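Local coordinates for protein racemase (PDB 3MKC) that belongs to the mandelate racemase/muconate lactonizing enzyme family of the enolase superfamily, with a TIM-barrel-like C-terminal domain, at residues Asn308-Pro313 against Gly333-Phe338. Numbering follows the deposited sequence.
Sequences NVQVMP and GNAPYF
Asn334 grips the backbone of residues 309-311 with both ends of its side-chain amide. Asn334 OD1 accepts a hydrogen bond from Val311 N at 2.9 Å, in the carbonyl plane and on a lone pair. Asn334 ND2 donates to Val309 O, also at 2.9 Å, with an N-H...O angle of 147°. The amide thus spans Gln310 and uses backbone groups of both its neighbours. ND2 has a second acceptor in Thr305 OG1 on helix 293-306.

Strand 310-311 pairs in parallel with strand 283-284 in the TIM-barrel-like domain of the enolase superfamily. Residues 333-338 lead from helix 319-331 to strand 339-340, the next strand, so the contact lies within one strand-helix-strand unit of the barrel.

Met312, a selenomethionine, runs extended beyond CG along residues 335-337. Its CG makes a close carbon-oxygen contact with Tyr337 O at 3.2 Å, and its CE packs as an apolar group on Ala335 CB at 3.8 Å and Tyr337 CB at 3.9 Å. CE also sits at the edge of the Tyr337 ring. Gln310 crosses Pro336 at about a right angle, Gln310 NE2 3.6 Å from Pro336 CD, while its OE1 is hydrogen-bonded to Tyr235 OH. One water links Val311 O to Ala335 N.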
loop_
_atom_site.group_PDB
_atom_site.type_symbol
_atom_site.label_atom_id
_atom_site.label_comp_id
_atom_site.label_asym_id
_atom_site.label_seq_id
_atom_site.Cartn_x
_atom_site.Cartn_y
_atom_site.Cartn_z
ATOM N N ASN A 308 9.938 -14.377 10.133
ATOM C CA ASN A 308 10.386 -13.228 10.930
ATOM C C ASN A 308 10.577 -11.963 10.103
ATOM O O ASN A 308 11.528 -11.203 10.301
ATOM C CB ASN A 308 11.690 -13.570 11.649
ATOM C CG ASN A 308 11.555 -14.792 12.527
ATOM O OD1 ASN A 308 10.860 -14.770 13.551
ATOM N ND2 ASN A 308 12.209 -15.876 12.126
ATOM N N VAL A 309 9.644 -11.736 9.188
ATOM C CA VAL A 309 9.673 -10.573 8.317
ATOM C C VAL A 309 8.407 -9.748 8.526
ATOM O O VAL A 309 7.302 -10.280 8.497
ATOM C CB VAL A 309 9.759 -11.014 6.843
ATOM C CG1 VAL A 309 9.577 -9.828 5.910
ATOM C CG2 VAL A 309 11.111 -11.680 6.595
ATOM N N GLN A 310 8.580 -8.448 8.738
ATOM C CA GLN A 310 7.445 -7.553 8.934
ATOM C C GLN A 310 6.879 -7.132 7.596
ATOM O O GLN A 310 7.584 -7.138 6.589
ATOM C CB GLN A 310 7.883 -6.283 9.673
ATOM C CG GLN A 310 8.522 -6.522 11.016
ATOM C CD GLN A 310 8.665 -5.233 11.811
ATOM O OE1 GLN A 310 8.849 -4.156 11.239
ATOM N NE2 GLN A 310 8.594 -5.340 13.130
ATOM N N VAL A 311 5.603 -6.760 7.589
ATOM C CA VAL A 311 4.984 -6.280 6.369
ATOM C C VAL A 311 4.283 -4.963 6.664
ATOM O O VAL A 311 3.489 -4.866 7.595
ATOM C CB VAL A 311 3.946 -7.259 5.807
ATOM C CG1 VAL A 311 3.338 -6.685 4.522
ATOM C CG2 VAL A 311 4.602 -8.607 5.522
HETATM N N MSE A 312 4.622 -3.949 5.881
HETATM C CA MSE A 312 4.013 -2.625 5.986
HETATM C C MSE A 312 3.755 -2.307 4.527
HETATM O O MSE A 312 4.613 -1.752 3.842
HETATM C CB MSE A 312 4.984 -1.611 6.588
HETATM C CG MSE A 312 5.254 -1.819 8.075
HETATM SE SE MSE A 312 6.197 -0.354 8.872
HETATM C CE MSE A 312 6.473 -1.145 10.573
ATOM N N PRO A 313 2.571 -2.679 4.025
ATOM C CA PRO A 313 2.234 -2.435 2.623
ATOM C C PRO A 313 2.363 -0.994 2.171
ATOM O O PRO A 313 1.918 -0.073 2.861
ATOM C CB PRO A 313 0.799 -2.946 2.518
ATOM C CG PRO A 313 0.721 -3.993 3.586
ATOM C CD PRO A 313 1.444 -3.324 4.723
ATOM N N GLY A 333 -2.044 -7.328 9.533
ATOM C CA GLY A 333 -0.777 -6.737 9.939
ATOM C C GLY A 333 -0.000 -7.468 11.015
ATOM O O GLY A 333 -0.569 -7.926 12.008
ATOM N N ASN A 334 1.311 -7.578 10.819
ATOM C CA ASN A 334 2.168 -8.254 11.782
ATOM C C ASN A 334 3.250 -7.322 12.314
ATOM O O ASN A 334 4.180 -7.768 12.989
ATOM C CB ASN A 334 2.817 -9.495 11.152
ATOM C CG ASN A 334 3.913 -9.151 10.153
ATOM O OD1 ASN A 334 4.127 -7.992 9.816
ATOM N ND2 ASN A 334 4.608 -10.174 9.668
ATOM N N ALA A 335 3.115 -6.030 12.019
ATOM C CA ALA A 335 4.096 -5.038 12.453
ATOM C C ALA A 335 3.484 -3.933 13.307
ATOM O O ALA A 335 2.269 -3.759 13.330
ATOM C CB ALA A 335 4.786 -4.432 11.235
ATOM N N PRO A 336 4.327 -3.164 14.021
ATOM C CA PRO A 336 3.847 -2.073 14.881
ATOM C C PRO A 336 3.166 -0.938 14.128
ATOM O O PRO A 336 2.313 -0.241 14.681
ATOM C CB PRO A 336 5.120 -1.574 15.572
ATOM C CG PRO A 336 6.065 -2.731 15.485
ATOM C CD PRO A 336 5.790 -3.293 14.119
ATOM N N TYR A 337 3.562 -0.736 12.876
ATOM C CA TYR A 337 3.002 0.335 12.063
ATOM C C TYR A 337 2.685 -0.158 10.655
ATOM O O TYR A 337 2.989 -1.299 10.299
ATOM C CB TYR A 337 4.002 1.488 11.947
ATOM C CG TYR A 337 4.630 1.918 13.256
ATOM C CD1 TYR A 337 3.870 2.536 14.245
ATOM C CD2 TYR A 337 5.993 1.723 13.494
ATOM C CE1 TYR A 337 4.447 2.954 15.437
ATOM C CE2 TYR A 337 6.583 2.138 14.686
ATOM C CZ TYR A 337 5.803 2.754 15.652
ATOM O OH TYR A 337 6.371 3.175 16.830
ATOM N N PHE A 338 2.064 0.725 9.873
ATOM C CA PHE A 338 1.718 0.469 8.478
ATOM C C PHE A 338 1.683 1.841 7.804
ATOM O O PHE A 338 1.400 2.846 8.467
ATOM C CB PHE A 338 0.371 -0.257 8.368
ATOM C CG PHE A 338 -0.813 0.558 8.804
ATOM C CD1 PHE A 338 -1.729 1.024 7.868
ATOM C CD2 PHE A 338 -1.019 0.847 10.146
ATOM C CE1 PHE A 338 -2.839 1.767 8.261
ATOM C CE2 PHE A 338 -2.130 1.592 10.553
ATOM C CZ PHE A 338 -3.038 2.052 9.607
HETATM O O HOH W 1 7.122 -7.935 14.192
HETATM O O HOH W 2 1.768 -4.809 9.773
#